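Local coordinates for high-affinity zinc uptake system protein znuA (Streptococcus suis, PDB 3MFQ) that binds zinc and related metal ions, probably as the substrate-binding component of an ABC-type metal uptake system, at residues Asp49-Lys52 / Leu53-Asp57; Glu195-Asn198 / Ser199-Ile202; Phe266-Met269 / Tyr270-Asn273. All coordinates share one frame; numbering follows the deposited sequence.

Contact 1: residues Asp49-Lys52 / Leu53-Asp57; sequences DLSK and LQKAD
Lys55 N donates to Ser51 O in the shortest of three backbone hydrogen bonds here, 2.8 Å long and fairly straight at 162°. Leu53 N reaches Asp49 O at 3.0 Å in the same fashion. Between them Gln54 N bonds to Leu50 O at 3.0 Å, with the donor tilted from the carbonyl plane and a more bent N-H, 147°. These i to i+4 bonds belong to the alpha helix 47-55. Ala56 N makes a weak bond back to Leu53 O, and the chain then leads into strand 58-61 of the parallel sheet. Asp57 already ties to Arg8 at the start of the neighbouring strand 8-11.

Two charged side chains look outside the segments. Asp49 OD1 accepts from Tyr43 OH and from Lys46 N, a bond back to the N-terminal side of the helix. Lys52 NZ has a long, weak ion pair with Asp31 of strand 29-32.

The apolar packing is lighter. Leu50 and Leu53 meet obliquely through their CD1 methyls, 4.0 Å apart. Leu53 CG also rests 3.6 Å from Asp49 O. Leu53 is buried and leans on Leu33, as Lys52 does, so this side of the helix packs against the loop that follows strand 29-32. Leu50 instead touches Ala45.

On the more exposed side, Lys55 lies along Ser51. Its CG sits anti to the carbonyl carbon (chi1 -61°), and the rest of the chain is extended. This lays the chain alongside the serine hydroxyl: Lys55 CG lies 3.3 Å from Ser51 O, and farther out Lys55 CE lies 3.1 Å from Ser51 OG.

Contact 2: residues Glu195-Asn198 / Ser199-Ile202; sequences EVAN and SDMI
Ala197 O is gripped by two backbone N-H groups. Met201 N donates to it at 3.1 Å in the carbonyl plane, with an N-H angle of 149°. Asp200 N donates at 3.1 Å too, but weakly, since its N-H is bent to 134°. Ile202 N adds a weak but straighter bond to Asn198 O.

A water links Ala197 N to Asp200 OD2. It accepts from Ala197 N and donates to Asp200 OD2 at 2.7 Å. The carboxylate therefore reaches the backbone N-H through this water, while Ala197 CB sits 3.8 Å from Asp200 OD2. The CG of Asp200 stands beside its own backbone N (chi1 -69°), which turns the carboxylate back toward Ala197.

Packing is modest. Val196, poorly ordered, meets Met201 obliquely: CG2 touches SD at 3.4 Å. Met201 CG lies 3.3 Å from Ala197 O. Ile202 CG1 comes to 3.1 Å from Asn198 O, with CD1 a little farther away.

Asp200 O is hydrogen-bonded to Thr204 OG1, farther along the helix. The whole is a helix start at the protein surface, where the loop after strand 183-185 enters helix 198-211 with Ala197 at the N-cap position.

Contact 3: residues Phe266-Met269 / Tyr270-Asn273; sequences FIDM and YKHN
Tyr270 CB sits one helical turn from Phe266, 3.3 Å from Ile267 O and 3.5 Å from Phe266 O. Farther out, CD2 meets Phe266 CZ at 3.5 Å, and CE2 lies near the same atom. The tyrosine edge is turned toward the phenylalanine face in an offset edge-to-face pair, planes at 76° and centroids 5.5 Å apart. Both side chains point the same way, and Tyr270 also touches Tyr180. Phe266 stacks on Tyr112 and packs against Tyr141 and Leu145 of helix 131-156.

This is the opening of the C-terminal helix 266-281, with four i to i+4 backbone bonds. The straightest, 169°, runs from His272 N to Asp268 O. Lys271 is fully extended beyond CG; its CG passes Ile267 O and its CE touches Ile267 CG2 at 3.7 Å. Its ammonium makes a cation-pi contact with Trp151.

Met269 and Asn273 cross obliquely. The sulfur SD lies 3.6 Å from Asn273 ND2, which donates to Phe252 O. Met269 also touches Phe252. His272 NE2 bonds to Glu250 O in the same loop as Phe252, and Asn273 OD1 lies at the imidazole edge.

Overall arrangement
Contacts 1 and 3 lie on helices, and contact 2 is the entry from a loop into a helix; none touches another. Contact 1 comes first, on helix 47-55, beside the four-stranded parallel sheet. Contact 2 follows, at the start of helix 198-211. Contact 3 comes last, on the C-terminal helix 266-281, nearest the centre of the chain. Centres of contacts 1 and 2 lie about 38 Å apart, and each is about 29 Å from that of contact 3. The zinc, held by His41, His104, His170 and Asp254, is about 11 Å from the side chain of Asn273 and about 14 Å from that of Val196. No contact supplies a metal ligand; all are probably scaffold around the site.

Contact 1: residues Asp49-Lys52 / Leu53-Asp57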
ATOM      1  N   ASP A  49      -3.117 -11.527  19.082  1.00 59.07           N
ATOM      2  CA  ASP A  49      -2.549 -11.610  17.742  1.00 58.47           C
ATOM      3  C   ASP A  49      -1.695 -12.863  17.589  1.00 56.98           C
ATOM      4  O   ASP A  49      -1.965 -13.706  16.733  1.00 56.39           O
ATOM      5  CB  ASP A  49      -1.720 -10.364  17.425  1.00 57.20           C
ATOM      6  CG  ASP A  49      -2.579  -9.138  17.190  1.00 57.71           C
ATOM      7  OD1 ASP A  49      -2.127  -8.022  17.518  1.00 58.33           O
ATOM      8  OD2 ASP A  49      -3.708  -9.290  16.678  1.00 55.59           O
ATOM      9  N   LEU A  50      -0.664 -12.980  18.419  1.00 59.28           N
ATOM     10  CA  LEU A  50       0.193 -14.158  18.394  1.00 59.04           C
ATOM     11  C   LEU A  50      -0.651 -15.424  18.467  1.00 59.63           C
ATOM     12  O   LEU A  50      -0.321 -16.437  17.853  1.00 59.47           O
ATOM     13  CB  LEU A  50       1.209 -14.127  19.539  1.00 60.49           C
ATOM     14  CG  LEU A  50       2.386 -13.148  19.428  1.00 63.92           C
ATOM     15  CD1 LEU A  50       3.072 -13.269  18.071  1.00 60.43           C
ATOM     16  CD2 LEU A  50       1.954 -11.714  19.692  1.00 60.47           C
ATOM     17  N   SER A  51      -1.746 -15.355  19.216  1.00 72.36           N
ATOM     18  CA  SER A  51      -2.668 -16.476  19.325  1.00 74.01           C
ATOM     19  C   SER A  51      -3.278 -16.796  17.965  1.00 74.06           C
ATOM     20  O   SER A  51      -3.307 -17.950  17.545  1.00 75.25           O
ATOM     21  CB  SER A  51      -3.771 -16.161  20.338  1.00 75.96           C
ATOM     22  OG  SER A  51      -4.718 -17.213  20.408  1.00 80.01           O
ATOM     23  N   LYS A  52      -3.761 -15.761  17.285  1.00 67.91           N
ATOM     24  CA  LYS A  52      -4.339 -15.905  15.954  1.00 65.79           C
ATOM     25  C   LYS A  52      -3.365 -16.584  14.994  1.00 64.58           C
ATOM     26  O   LYS A  52      -3.752 -17.442  14.201  1.00 66.36           O
ATOM     27  CB  LYS A  52      -4.735 -14.535  15.404  1.00 66.28           C
ATOM     28  CG  LYS A  52      -5.809 -13.821  16.208  1.00 66.51           C
ATOM     29  CD  LYS A  52      -5.682 -12.313  16.051  1.00 65.86           C
ATOM     30  CE  LYS A  52      -6.882 -11.578  16.631  1.00 69.96           C
ATOM     31  NZ  LYS A  52      -8.069 -11.652  15.733  1.00 70.64           N
ATOM     32  N   LEU A  53      -2.099 -16.187  15.067  1.00 46.28           N
ATOM     33  CA  LEU A  53      -1.066 -16.772  14.223  1.00 44.81           C
ATOM     34  C   LEU A  53      -0.891 -18.245  14.542  1.00 47.54           C
ATOM     35  O   LEU A  53      -0.726 -19.073  13.647  1.00 47.76           O
ATOM     36  CB  LEU A  53       0.263 -16.050  14.435  1.00 40.97           C
ATOM     37  CG  LEU A  53       0.297 -14.560  14.110  1.00 40.69           C
ATOM     38  CD1 LEU A  53       1.660 -13.981  14.437  1.00 38.07           C
ATOM     39  CD2 LEU A  53      -0.048 -14.330  12.651  1.00 42.58           C
ATOM     40  N   GLN A  54      -0.926 -18.558  15.830  1.00 86.31           N
ATOM     41  CA  GLN A  54      -0.705 -19.916  16.310  1.00 91.53           C
ATOM     42  C   GLN A  54      -1.864 -20.835  15.932  1.00 90.63           C
ATOM     43  O   GLN A  54      -1.653 -21.966  15.496  1.00 87.47           O
ATOM     44  CB  GLN A  54      -0.512 -19.898  17.828  1.00 98.76           C
ATOM     45  CG  GLN A  54       0.533 -20.873  18.345  1.00111.72           C
ATOM     46  CD  GLN A  54      -0.012 -22.275  18.538  1.00127.54           C
ATOM     47  OE1 GLN A  54       0.733 -23.254  18.497  1.00144.15           O
ATOM     48  NE2 GLN A  54      -1.319 -22.378  18.753  1.00122.29           N
ATOM     49  N   LYS A  55      -3.086 -20.337  16.095  1.00 81.24           N
ATOM     50  CA  LYS A  55      -4.288 -21.113  15.800  1.00 78.39           C
ATOM     51  C   LYS A  55      -4.510 -21.260  14.299  1.00 74.90           C
ATOM     52  O   LYS A  55      -5.316 -22.078  13.860  1.00 75.93           O
ATOM     53  CB  LYS A  55      -5.519 -20.452  16.425  1.00 82.88           C
ATOM     54  CG  LYS A  55      -5.489 -20.339  17.944  1.00 89.36           C
ATOM     55  CD  LYS A  55      -6.726 -19.610  18.455  1.00 93.91           C
ATOM     56  CE  LYS A  55      -6.745 -19.526  19.973  1.00 95.88           C
ATOM     57  NZ  LYS A  55      -7.914 -18.746  20.470  1.00 92.64           N
ATOM     58  N   ALA A  56      -3.793 -20.459  13.519  1.00 52.97           N
ATOM     59  CA  ALA A  56      -3.986 -20.423  12.074  1.00 50.77           C
ATOM     60  C   ALA A  56      -3.430 -21.659  11.369  1.00 47.93           C
ATOM     61  O   ALA A  56      -2.373 -22.175  11.732  1.00 44.33           O
ATOM     62  CB  ALA A  56      -3.374 -19.155  11.493  1.00 47.76           C
ATOM     63  N   ASP A  57      -4.156 -22.125  10.360  1.00 59.75           N
ATOM     64  CA  ASP A  57      -3.691 -23.215   9.515  1.00 58.17           C
ATOM     65  C   ASP A  57      -2.729 -22.657   8.475  1.00 59.06           C
ATOM     66  O   ASP A  57      -1.832 -23.353   7.999  1.00 60.03           O
ATOM     67  CB  ASP A  57      -4.873 -23.894   8.819  1.00 58.23           C
ATOM     68  CG  ASP A  57      -5.875 -24.476   9.799  1.00 60.34           C
ATOM     69  OD1 ASP A  57      -5.454 -24.994  10.855  1.00 60.62           O
ATOM     70  OD2 ASP A  57      -7.089 -24.421   9.508  1.00 58.59           O
TER

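Contact 2: residues Glu195-Asn198 / Ser199-Ile202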
ATOM      1  N   GLU A 195      10.586  10.123  13.453  1.00 71.19           N
ATOM      2  CA  GLU A 195      10.156  11.506  13.603  1.00 71.79           C
ATOM      3  C   GLU A 195      10.250  12.250  12.277  1.00 67.95           C
ATOM      4  O   GLU A 195      11.199  12.064  11.515  1.00 66.31           O
ATOM      5  CB  GLU A 195      10.987  12.221  14.670  1.00 80.38           C
ATOM      6  CG  GLU A 195      12.495  12.068  14.504  1.00 85.60           C
ATOM      7  CD  GLU A 195      13.053  10.865  15.248  1.00 86.94           C
ATOM      8  OE1 GLU A 195      13.460  11.026  16.418  1.00 90.08           O
ATOM      9  OE2 GLU A 195      13.091   9.760  14.664  1.00 82.96           O
ATOM     10  N   VAL A 196       9.258  13.090  12.002  1.00154.08           N
ATOM     11  CA  VAL A 196       9.240  13.868  10.770  1.00148.73           C
ATOM     12  C   VAL A 196      10.325  14.944  10.796  1.00147.96           C
ATOM     13  O   VAL A 196      10.128  16.032  11.338  1.00150.09           O
ATOM     14  CB  VAL A 196       7.852  14.497  10.517  1.00150.11           C
ATOM     15  CG1 VAL A 196       7.357  15.246  11.753  1.00160.15           C
ATOM     16  CG2 VAL A 196       7.888  15.406   9.300  1.00143.91           C
ATOM     17  N   ALA A 197      11.476  14.624  10.212  1.00 57.54           N
ATOM     18  CA  ALA A 197      12.617  15.534  10.194  1.00 50.89           C
ATOM     19  C   ALA A 197      12.233  16.891   9.616  1.00 47.61           C
ATOM     20  O   ALA A 197      11.678  16.975   8.520  1.00 48.34           O
ATOM     21  CB  ALA A 197      13.761  14.926   9.405  1.00 48.88           C
ATOM     22  N   ASN A 198      12.526  17.953  10.359  1.00 58.91           N
ATOM     23  CA  ASN A 198      12.175  19.292   9.915  1.00 58.64           C
ATOM     24  C   ASN A 198      12.980  19.693   8.687  1.00 57.11           C
ATOM     25  O   ASN A 198      12.611  20.620   7.970  1.00 58.67           O
ATOM     26  CB  ASN A 198      12.379  20.308  11.037  1.00 53.85           C
ATOM     27  CG  ASN A 198      11.601  21.585  10.807  1.00 55.81           C
ATOM     28  OD1 ASN A 198      10.473  21.552  10.319  1.00 54.53           O
ATOM     29  ND2 ASN A 198      12.198  22.717  11.156  1.00 61.21           N
ATOM     30  N   SER A 199      14.078  18.984   8.447  1.00 64.53           N
ATOM     31  CA  SER A 199      14.929  19.260   7.297  1.00 63.23           C
ATOM     32  C   SER A 199      14.374  18.607   6.036  1.00 64.94           C
ATOM     33  O   SER A 199      14.643  19.059   4.924  1.00 67.11           O
ATOM     34  CB  SER A 199      16.358  18.777   7.551  1.00 65.01           C
ATOM     35  OG  SER A 199      16.419  17.363   7.576  1.00 67.94           O
ATOM     36  N   ASP A 200      13.604  17.538   6.211  1.00 48.31           N
ATOM     37  CA  ASP A 200      12.955  16.881   5.083  1.00 45.48           C
ATOM     38  C   ASP A 200      11.665  17.602   4.730  1.00 46.24           C
ATOM     39  O   ASP A 200      11.197  17.550   3.595  1.00 46.61           O
ATOM     40  CB  ASP A 200      12.672  15.417   5.405  1.00 45.53           C
ATOM     41  CG  ASP A 200      13.934  14.597   5.510  1.00 47.16           C
ATOM     42  OD1 ASP A 200      15.007  15.126   5.161  1.00 46.35           O
ATOM     43  OD2 ASP A 200      13.854  13.428   5.939  1.00 52.05           O
ATOM     44  N   MET A 201      11.088  18.267   5.722  1.00 49.66           N
ATOM     45  CA  MET A 201       9.937  19.121   5.492  1.00 51.69           C
ATOM     46  C   MET A 201      10.331  20.236   4.535  1.00 51.49           C
ATOM     47  O   MET A 201       9.677  20.453   3.514  1.00 50.06           O
ATOM     48  CB  MET A 201       9.445  19.709   6.812  1.00 52.91           C
ATOM     49  CG  MET A 201       8.895  18.671   7.768  1.00 55.33           C
ATOM     50  SD  MET A 201       7.243  18.137   7.294  1.00 64.72           S
ATOM     51  CE  MET A 201       6.281  19.563   7.786  1.00 55.73           C
ATOM     52  N   ILE A 202      11.414  20.930   4.870  1.00 61.48           N
ATOM     53  CA  ILE A 202      11.925  22.029   4.058  1.00 60.06           C
ATOM     54  C   ILE A 202      12.339  21.537   2.683  1.00 57.51           C
ATOM     55  O   ILE A 202      11.996  22.138   1.666  1.00 59.19           O
ATOM     56  CB  ILE A 202      13.149  22.677   4.715  1.00 61.34           C
ATOM     57  CG1 ILE A 202      12.822  23.103   6.147  1.00 65.30           C
ATOM     58  CG2 ILE A 202      13.625  23.859   3.887  1.00 63.46           C
ATOM     59  CD1 ILE A 202      14.034  23.532   6.946  1.00 69.92           C
TER
HETATM   60  O   HOH W   1      11.823  13.146   7.724  1.00 35.28           O

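Contact 3: residues Phe266-Met269 / Tyr270-Asn273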
ATOM      1  N   PHE A 266      -9.214  -3.893  -3.079  1.00 56.31           N
ATOM      2  CA  PHE A 266      -7.933  -3.413  -3.583  1.00 51.66           C
ATOM      3  C   PHE A 266      -8.085  -2.600  -4.861  1.00 52.30           C
ATOM      4  O   PHE A 266      -7.600  -1.474  -4.951  1.00 53.94           O
ATOM      5  CB  PHE A 266      -6.978  -4.585  -3.816  1.00 49.15           C
ATOM      6  CG  PHE A 266      -5.717  -4.200  -4.530  1.00 46.65           C
ATOM      7  CD1 PHE A 266      -4.650  -3.658  -3.836  1.00 46.59           C
ATOM      8  CD2 PHE A 266      -5.602  -4.374  -5.899  1.00 45.42           C
ATOM      9  CE1 PHE A 266      -3.489  -3.299  -4.493  1.00 47.19           C
ATOM     10  CE2 PHE A 266      -4.445  -4.018  -6.563  1.00 48.26           C
ATOM     11  CZ  PHE A 266      -3.386  -3.479  -5.860  1.00 48.15           C
ATOM     12  N   ILE A 267      -8.756  -3.177  -5.851  1.00 50.08           N
ATOM     13  CA  ILE A 267      -8.933  -2.509  -7.133  1.00 49.37           C
ATOM     14  C   ILE A 267      -9.695  -1.199  -6.972  1.00 54.82           C
ATOM     15  O   ILE A 267      -9.407  -0.219  -7.656  1.00 56.55           O
ATOM     16  CB  ILE A 267      -9.659  -3.408  -8.147  1.00 54.35           C
ATOM     17  CG1 ILE A 267      -8.835  -4.663  -8.432  1.00 48.28           C
ATOM     18  CG2 ILE A 267      -9.925  -2.649  -9.436  1.00 53.39           C
ATOM     19  CD1 ILE A 267      -9.440  -5.563  -9.483  1.00 42.30           C
ATOM     20  N   ASP A 268     -10.665  -1.184  -6.064  1.00 54.17           N
ATOM     21  CA  ASP A 268     -11.431   0.028  -5.797  1.00 54.20           C
ATOM     22  C   ASP A 268     -10.582   1.059  -5.066  1.00 51.94           C
ATOM     23  O   ASP A 268     -10.623   2.247  -5.381  1.00 53.33           O
ATOM     24  CB  ASP A 268     -12.700  -0.296  -5.006  1.00 62.84           C
ATOM     25  CG  ASP A 268     -13.725  -1.049  -5.834  1.00 65.77           C
ATOM     26  OD1 ASP A 268     -13.550  -1.129  -7.069  1.00 59.37           O
ATOM     27  OD2 ASP A 268     -14.705  -1.559  -5.255  1.00 68.92           O
ATOM     28  N   MET A 269      -9.803   0.600  -4.093  1.00 46.82           N
ATOM     29  CA  MET A 269      -8.868   1.473  -3.402  1.00 44.17           C
ATOM     30  C   MET A 269      -7.927   2.107  -4.413  1.00 42.74           C
ATOM     31  O   MET A 269      -7.535   3.263  -4.278  1.00 46.56           O
ATOM     32  CB  MET A 269      -8.072   0.687  -2.358  1.00 45.76           C
ATOM     33  CG  MET A 269      -6.943   1.468  -1.704  1.00 45.42           C
ATOM     34  SD  MET A 269      -5.438   1.532  -2.698  1.00 49.32           S
ATOM     35  CE  MET A 269      -4.943  -0.188  -2.677  1.00 40.65           C
ATOM     36  N   TYR A 270      -7.569   1.340  -5.433  1.00 53.52           N
ATOM     37  CA  TYR A 270      -6.656   1.815  -6.461  1.00 53.64           C
ATOM     38  C   TYR A 270      -7.291   2.918  -7.293  1.00 56.31           C
ATOM     39  O   TYR A 270      -6.709   3.988  -7.481  1.00 57.17           O
ATOM     40  CB  TYR A 270      -6.264   0.662  -7.377  1.00 55.21           C
ATOM     41  CG  TYR A 270      -4.821   0.675  -7.792  1.00 53.23           C
ATOM     42  CD1 TYR A 270      -4.312   1.706  -8.566  1.00 50.00           C
ATOM     43  CD2 TYR A 270      -3.964  -0.352  -7.419  1.00 48.98           C
ATOM     44  CE1 TYR A 270      -2.995   1.718  -8.946  1.00 48.27           C
ATOM     45  CE2 TYR A 270      -2.640  -0.347  -7.801  1.00 48.38           C
ATOM     46  CZ  TYR A 270      -2.161   0.692  -8.566  1.00 49.70           C
ATOM     47  OH  TYR A 270      -0.843   0.716  -8.958  1.00 49.85           O
ATOM     48  N   LYS A 271      -8.486   2.640  -7.804  1.00 55.40           N
ATOM     49  CA  LYS A 271      -9.206   3.603  -8.624  1.00 53.85           C
ATOM     50  C   LYS A 271      -9.429   4.885  -7.840  1.00 53.66           C
ATOM     51  O   LYS A 271      -9.215   5.982  -8.352  1.00 52.90           O
ATOM     52  CB  LYS A 271     -10.546   3.025  -9.080  1.00 57.66           C
ATOM     53  CG  LYS A 271     -10.427   1.801  -9.972  1.00 58.58           C
ATOM     54  CD  LYS A 271     -11.797   1.305 -10.408  1.00 56.29           C
ATOM     55  CE  LYS A 271     -11.682   0.079 -11.296  1.00 56.38           C
ATOM     56  NZ  LYS A 271     -13.017  -0.421 -11.724  1.00 55.63           N
ATOM     57  N   HIS A 272      -9.859   4.735  -6.593  1.00 45.93           N
ATOM     58  CA  HIS A 272     -10.066   5.872  -5.707  1.00 47.17           C
ATOM     59  C   HIS A 272      -8.831   6.764  -5.657  1.00 49.81           C
ATOM     60  O   HIS A 272      -8.922   7.982  -5.819  1.00 49.49           O
ATOM     61  CB  HIS A 272     -10.416   5.391  -4.300  1.00 49.29           C
ATOM     62  CG  HIS A 272     -10.409   6.479  -3.271  1.00 58.41           C
ATOM     63  ND1 HIS A 272     -11.548   7.166  -2.910  1.00 67.83           N
ATOM     64  CD2 HIS A 272      -9.404   6.995  -2.527  1.00 54.90           C
ATOM     65  CE1 HIS A 272     -11.243   8.061  -1.986  1.00 72.35           C
ATOM     66  NE2 HIS A 272      -9.948   7.977  -1.736  1.00 62.37           N
ATOM     67  N   ASN A 273      -7.676   6.150  -5.429  1.00 44.57           N
ATOM     68  CA  ASN A 273      -6.424   6.888  -5.394  1.00 42.53           C
ATOM     69  C   ASN A 273      -6.171   7.618  -6.707  1.00 41.77           C
ATOM     70  O   ASN A 273      -5.872   8.811  -6.718  1.00 40.12           O
ATOM     71  CB  ASN A 273      -5.257   5.954  -5.067  1.00 39.76           C
ATOM     72  CG  ASN A 273      -5.197   5.591  -3.594  1.00 44.41           C
ATOM     73  OD1 ASN A 273      -6.045   6.004  -2.804  1.00 44.85           O
ATOM     74  ND2 ASN A 273      -4.184   4.820  -3.217  1.00 42.94           N
TER